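Local coordinates for protein retinol dehydratase (Spodoptera frugiperda, PDB 1X8L) that probably transfers sulfo groups as a sulfotransferase-family enzyme, converting retinol by dehydration, and binds 4-oxoretinol and the inactive cofactor PAP, at residues Val68-Arg73 with Lys162-Leu167; Glu229-Ala234 with Thr342-Pro347. The protein carries 2 engineered substitutions. All blocks are in the same frame, centred on the assembly; numbering follows the deposited sequence.

Contact 1: Val68-Arg73 with Lys162-Leu167; sequences VASYQR and KTHLPL. With A3P (adenosine-3'-5'-diphosphate), chain H; OXR (4-oxoretinol), chain E.
With CG anti to its carbonyl carbon (chi1 -60°), His164 turns the ND1 edge of its imidazole to Ser70 and one face to Gln72. Ser70 OG, between its own N and C (chi1 62°), lies close to the same ring. His164 ND1 donates to Ser70 O over 2.8 Å, with the oxygen in the ring plane but the donor above the carbonyl plane. A weak second bond runs from ND1 to Ser70 OG, which also bonds Thr76. Gln72 CB sits over one face of the His164 ring, 3.8 Å from the centroid, a CH-pi contact that helps fix the ring's rotation. His164 NE2 hydrogen-bonds O1 of 4-oxoretinol at 2.9 Å, at the ring edge; either could be the donor. The backbones are neighbouring parallel strands of the central sheet of the P-loop-like sulfotransferase fold. Thr163 N donates to Val68 O at 3.2 Å. Ser70 N reaches Thr163 O only weakly. Lys162 runs out extended, and Lys162 NZ hydrogen-bonds O1 of 4-oxoretinol at 2.6 Å. Thr163 OG1 accepts from Leu165 N in an ST turn and also bonds Asp107. The bent Arg73 chain lays its guanidinium against C5' of adenosine-3'-5'-diphosphate, and NH1 bonds O6P weakly.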
# COMPACT_ATOMS: atom_id res chain seq x y z
N VAL A 68 27.08 -2.36 24.48
CA VAL A 68 25.91 -1.55 24.67
C VAL A 68 24.92 -1.99 23.60
O VAL A 68 25.17 -1.87 22.39
CB VAL A 68 26.25 -0.03 24.56
CG1 VAL A 68 25.02 0.82 24.73
CG2 VAL A 68 27.28 0.34 25.60
N ALA A 69 23.81 -2.56 24.05
CA ALA A 69 22.80 -3.17 23.19
C ALA A 69 21.44 -2.52 23.44
O ALA A 69 21.21 -1.99 24.51
CB ALA A 69 22.72 -4.63 23.46
N SER A 70 20.59 -2.53 22.42
CA SER A 70 19.26 -1.94 22.47
C SER A 70 18.54 -2.23 21.18
O SER A 70 19.17 -2.38 20.14
CB SER A 70 19.31 -0.42 22.57
OG SER A 70 19.93 0.13 21.42
N TYR A 71 17.21 -2.25 21.24
CA TYR A 71 16.43 -1.90 20.06
C TYR A 71 16.74 -0.39 19.81
O TYR A 71 16.79 0.41 20.75
CB TYR A 71 14.90 -2.16 20.20
CG TYR A 71 14.24 -1.95 18.87
CD1 TYR A 71 14.12 -2.99 17.96
CD2 TYR A 71 13.88 -0.68 18.45
CE1 TYR A 71 13.57 -2.78 16.69
CE2 TYR A 71 13.37 -0.46 17.19
CZ TYR A 71 13.25 -1.51 16.31
OH TYR A 71 12.74 -1.29 15.07
N GLN A 72 16.98 -0.03 18.57
CA GLN A 72 17.42 1.32 18.21
C GLN A 72 16.50 2.45 18.70
O GLN A 72 15.29 2.25 18.93
CB GLN A 72 17.59 1.46 16.68
CG GLN A 72 16.34 1.04 15.81
CD GLN A 72 16.66 1.11 14.31
OE1 GLN A 72 16.94 2.15 13.80
NE2 GLN A 72 16.62 -0.02 13.64
N ARG A 73 17.11 3.61 18.86
CA ARG A 73 16.47 4.83 19.30
C ARG A 73 15.96 4.77 20.74
O ARG A 73 14.94 5.37 21.05
CB ARG A 73 15.37 5.24 18.32
CG ARG A 73 15.82 5.28 16.87
CD ARG A 73 17.11 6.04 16.66
NE ARG A 73 16.90 7.48 16.74
CZ ARG A 73 17.85 8.40 16.83
NH1 ARG A 73 19.16 8.07 16.90
NH2 ARG A 73 17.50 9.66 16.82
N LYS A 162 28.87 -1.81 19.98
CA LYS A 162 27.47 -1.37 19.84
C LYS A 162 26.70 -2.29 18.91
O LYS A 162 27.15 -2.60 17.81
CB LYS A 162 27.41 0.06 19.27
CG LYS A 162 26.01 0.57 18.82
CD LYS A 162 26.16 1.77 17.87
CE LYS A 162 24.88 2.09 17.16
NZ LYS A 162 24.94 3.44 16.57
N THR A 163 25.51 -2.71 19.33
CA THR A 163 24.68 -3.56 18.50
C THR A 163 23.19 -3.36 18.77
O THR A 163 22.78 -3.15 19.88
CB THR A 163 25.10 -5.03 18.70
OG1 THR A 163 24.46 -5.87 17.74
CG2 THR A 163 24.64 -5.56 20.04
N HIS A 164 22.39 -3.43 17.74
CA HIS A 164 20.96 -3.57 17.89
C HIS A 164 20.48 -5.03 17.73
O HIS A 164 19.29 -5.27 17.63
CB HIS A 164 20.27 -2.63 16.92
CG HIS A 164 20.63 -1.22 17.17
ND1 HIS A 164 20.48 -0.63 18.42
CD2 HIS A 164 21.22 -0.29 16.38
CE1 HIS A 164 20.94 0.60 18.36
NE2 HIS A 164 21.37 0.84 17.14
N LEU A 165 21.39 -5.98 17.72
CA LEU A 165 21.01 -7.38 17.58
C LEU A 165 20.41 -7.93 18.87
O LEU A 165 20.91 -7.63 19.98
CB LEU A 165 22.23 -8.23 17.22
CG LEU A 165 22.93 -7.96 15.91
CD1 LEU A 165 24.19 -8.79 15.86
CD2 LEU A 165 22.02 -8.30 14.76
N PRO A 166 19.36 -8.74 18.75
CA PRO A 166 18.85 -9.46 19.91
C PRO A 166 19.82 -10.52 20.41
O PRO A 166 20.71 -11.02 19.67
CB PRO A 166 17.56 -10.11 19.39
CG PRO A 166 17.72 -10.19 17.92
CD PRO A 166 18.60 -9.06 17.52
N LEU A 167 19.66 -10.87 21.69
CA LEU A 167 20.58 -11.78 22.35
C LEU A 167 20.63 -13.13 21.64
O LEU A 167 21.66 -13.75 21.54
CB LEU A 167 20.22 -11.96 23.81
CG LEU A 167 20.60 -10.80 24.73
CD1 LEU A 167 20.06 -11.12 26.13
CD2 LEU A 167 22.13 -10.61 24.77
P1 A3P H . 14.41 11.17 20.21
O1P A3P H . 14.29 10.88 18.70
O2P A3P H . 14.88 12.66 20.34
O3P A3P H . 13.00 10.81 20.82
P2 A3P H . 19.86 5.97 20.22
O4P A3P H . 21.23 6.59 20.62
O5P A3P H . 19.72 4.51 20.71
O6P A3P H . 19.71 6.05 18.66
O5' A3P H . 18.74 6.87 20.94
C5' A3P H . 18.21 8.00 20.26
C4' A3P H . 17.28 8.83 21.14
O4' A3P H . 17.96 9.24 22.31
C3' A3P H . 16.93 10.07 20.36
O3' A3P H . 15.60 10.33 20.91
C2' A3P H . 17.73 11.18 20.92
O2' A3P H . 17.29 12.51 20.73
C1' A3P H . 18.06 10.67 22.30
N9 A3P H . 19.22 11.25 22.96
C8 A3P H . 20.49 11.24 22.51
N7 A3P H . 21.31 11.84 23.42
C5 A3P H . 20.55 12.24 24.42
C6 A3P H . 20.72 12.95 25.71
N6 A3P H . 21.95 13.33 26.00
N1 A3P H . 19.64 13.14 26.51
C2 A3P H . 18.39 12.75 26.20
N3 A3P H . 18.12 12.11 25.05
C4 A3P H . 19.21 11.84 24.14
O2 OXR E . 21.54 5.26 2.08
C4 OXR E . 22.67 4.97 2.45
C3 OXR E . 23.67 4.73 1.36
C2 OXR E . 25.06 4.36 1.83
C1 OXR E . 25.37 4.24 3.33
C17 OXR E . 26.48 5.24 3.66
C16 OXR E . 25.81 2.79 3.63
C5 OXR E . 22.99 4.85 3.86
C18 OXR E . 21.85 5.13 4.79
C6 OXR E . 24.23 4.51 4.29
C7 OXR E . 24.67 4.36 5.72
C8 OXR E . 23.93 4.36 6.82
C9 OXR E . 24.52 4.21 8.18
C19 OXR E . 26.00 4.07 8.47
C10 OXR E . 23.63 4.25 9.18
C11 OXR E . 23.97 4.18 10.58
C12 OXR E . 22.97 4.39 11.43
C13 OXR E . 23.16 4.37 12.88
C20 OXR E . 24.55 4.39 13.48
C14 OXR E . 22.08 4.34 13.66
C15 OXR E . 22.15 4.30 15.19
O1 OXR E . 22.52 3.02 15.70

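Contact 2: Glu229-Ala234 with Thr342-Pro347; sequences EHVKEA and TDLRYP
Lys232 crosses Thr342 at about a right angle and also brushes Leu344. Its CB leaves the helix to one side of the 342-347 loop. Lys232 CG, anti to the carbonyl carbon (chi1 -75°), passes Leu344 CD2 at 4.3 Å. From there the chain is extended, which carries the ammonium to Thr342, at the start of the loop segment. Lys232 CE comes to 4.1 Å from Thr342 CG2. Lys232 NZ lies 3.9 Å from Thr342 CG2, a van der Waals contact and not a polar one. The hydrogen bond of NZ goes instead to Asn338 O, near the end of helix 325-339.

The segments join helix 227-235 to the loop that follows helix 325-339. The helix rests on strands 179-184 and 243-247 of the parallel sheet of the sulfotransferase fold, with Val231 on Tyr182 and Phe245. No hydrogen bond links the two segments. Val231 points toward the loop and carries the apolar half. Val231 CG1, anti to the backbone N, meets Leu344 CD2 at 4.1 Å, the two side chains crossing at about a right angle. Val231 CG1 also lies 3.8 Å from Tyr346 OH, and Val231 CG2 is 4.0 Å from that oxygen. Valine and tyrosine approach from opposite directions. The tyrosine hydroxyl is hydrogen-bonded to Tyr227 OH, while the ring packs edge-to-face with Phe247. Within the loop, Arg345 NH1 donates to Thr342 O and to Leu344 O, 3.0 Å each. One guanidinium nitrogen thus ties the carbonyls of residues 342 and 344 together.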
# COMPACT_ATOMS: atom_id res chain seq x y z
N GLU A 229 9.85 -8.97 21.58
CA GLU A 229 10.72 -10.15 21.66
C GLU A 229 12.14 -9.76 21.99
O GLU A 229 12.77 -10.36 22.87
CB GLU A 229 10.68 -10.99 20.37
CG GLU A 229 9.31 -11.53 19.97
CD GLU A 229 8.58 -12.24 21.10
OE1 GLU A 229 9.09 -13.26 21.60
OE2 GLU A 229 7.48 -11.76 21.50
N HIS A 230 12.63 -8.74 21.26
CA HIS A 230 13.94 -8.14 21.45
C HIS A 230 14.14 -7.69 22.89
O HIS A 230 15.14 -8.06 23.51
CB HIS A 230 14.07 -6.96 20.48
CG HIS A 230 15.47 -6.48 20.23
ND1 HIS A 230 16.31 -6.03 21.23
CD2 HIS A 230 16.14 -6.29 19.07
CE1 HIS A 230 17.44 -5.62 20.70
NE2 HIS A 230 17.36 -5.75 19.39
N VAL A 231 13.17 -6.95 23.46
CA VAL A 231 13.28 -6.50 24.84
C VAL A 231 13.19 -7.67 25.83
O VAL A 231 13.94 -7.73 26.80
CB VAL A 231 12.23 -5.41 25.16
CG1 VAL A 231 12.07 -5.21 26.66
CG2 VAL A 231 12.61 -4.12 24.47
N LYS A 232 12.26 -8.58 25.59
CA LYS A 232 12.04 -9.70 26.50
C LYS A 232 13.25 -10.63 26.62
O LYS A 232 13.43 -11.23 27.66
CB LYS A 232 10.79 -10.48 26.10
CG LYS A 232 9.48 -9.75 26.48
CD LYS A 232 8.30 -10.66 26.32
CE LYS A 232 6.99 -9.91 26.40
NZ LYS A 232 5.83 -10.83 26.19
N GLU A 233 14.09 -10.71 25.59
CA GLU A 233 15.29 -11.55 25.66
C GLU A 233 16.27 -10.98 26.67
O GLU A 233 16.82 -11.71 27.46
CB GLU A 233 15.97 -11.67 24.30
CG GLU A 233 15.27 -12.63 23.35
CD GLU A 233 16.07 -12.83 22.08
OE1 GLU A 233 17.26 -12.58 22.13
OE2 GLU A 233 15.51 -13.21 21.04
N ALA A 234 16.48 -9.67 26.64
CA ALA A 234 17.38 -9.02 27.60
C ALA A 234 16.83 -9.02 29.01
O ALA A 234 17.57 -9.24 29.96
CB ALA A 234 17.72 -7.57 27.15
N THR A 342 3.91 -11.54 32.05
CA THR A 342 5.29 -11.17 32.39
C THR A 342 5.32 -10.07 33.48
O THR A 342 4.35 -9.33 33.66
CB THR A 342 6.12 -10.66 31.17
OG1 THR A 342 5.53 -9.46 30.64
CG2 THR A 342 6.06 -11.63 29.98
N ASP A 343 6.45 -9.98 34.17
CA ASP A 343 6.68 -8.89 35.11
C ASP A 343 7.31 -7.66 34.46
O ASP A 343 7.63 -6.69 35.15
CB ASP A 343 7.50 -9.35 36.36
CG ASP A 343 8.86 -9.91 36.03
OD1 ASP A 343 9.16 -10.23 34.86
OD2 ASP A 343 9.69 -10.11 36.93
N LEU A 344 7.46 -7.68 33.13
CA LEU A 344 8.00 -6.52 32.41
C LEU A 344 7.10 -5.29 32.60
O LEU A 344 5.91 -5.33 32.34
CB LEU A 344 8.17 -6.83 30.92
CG LEU A 344 8.64 -5.69 30.02
CD1 LEU A 344 10.00 -5.26 30.39
CD2 LEU A 344 8.59 -6.13 28.56
N ARG A 345 7.66 -4.22 33.13
CA ARG A 345 6.93 -2.96 33.25
C ARG A 345 7.87 -1.82 32.85
O ARG A 345 9.07 -1.88 33.08
CB ARG A 345 6.42 -2.73 34.68
CG ARG A 345 5.46 -3.80 35.25
CD ARG A 345 4.00 -3.70 34.75
NE ARG A 345 3.15 -4.68 35.42
CZ ARG A 345 3.02 -5.96 35.05
NH1 ARG A 345 3.66 -6.45 33.99
NH2 ARG A 345 2.22 -6.76 35.76
N TYR A 346 7.28 -0.78 32.27
CA TYR A 346 8.00 0.41 31.86
C TYR A 346 7.75 1.48 32.94
O TYR A 346 6.65 1.58 33.47
CB TYR A 346 7.52 0.87 30.46
CG TYR A 346 8.01 -0.03 29.32
CD1 TYR A 346 7.43 -1.27 29.09
CD2 TYR A 346 9.05 0.37 28.49
CE1 TYR A 346 7.89 -2.09 28.08
CE2 TYR A 346 9.53 -0.45 27.48
CZ TYR A 346 8.94 -1.66 27.27
OH TYR A 346 9.39 -2.48 26.27
N PRO A 347 8.76 2.29 33.26
CA PRO A 347 8.67 3.22 34.39
C PRO A 347 7.64 4.32 34.22
O PRO A 347 6.95 4.68 35.18
CB PRO A 347 10.07 3.86 34.43
CG PRO A 347 10.94 3.03 33.54
CD PRO A 347 10.05 2.40 32.54

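Contact 1 lies in the core, its centre about 5 Å from the centre of the chain. Contact 2 is farther out, at about 17 Å, and mixes buried with partly exposed residues. The first joins two sheet strands through backbone bonds and ends at both ligands. The second joins a helix to a C-terminal loop by side-chain packing, without a hydrogen bond between its segments. They share no segment, yet they touch. His230 NE2, on the helix of contact 2, probably donates to His164 O, 2.7 Å away. Its other nitrogen bonds Tyr182 of the sheet. Glu233 of the same helix packs on Pro166 and Leu167, so residues 229-234 meet both 162-167 and 342-347.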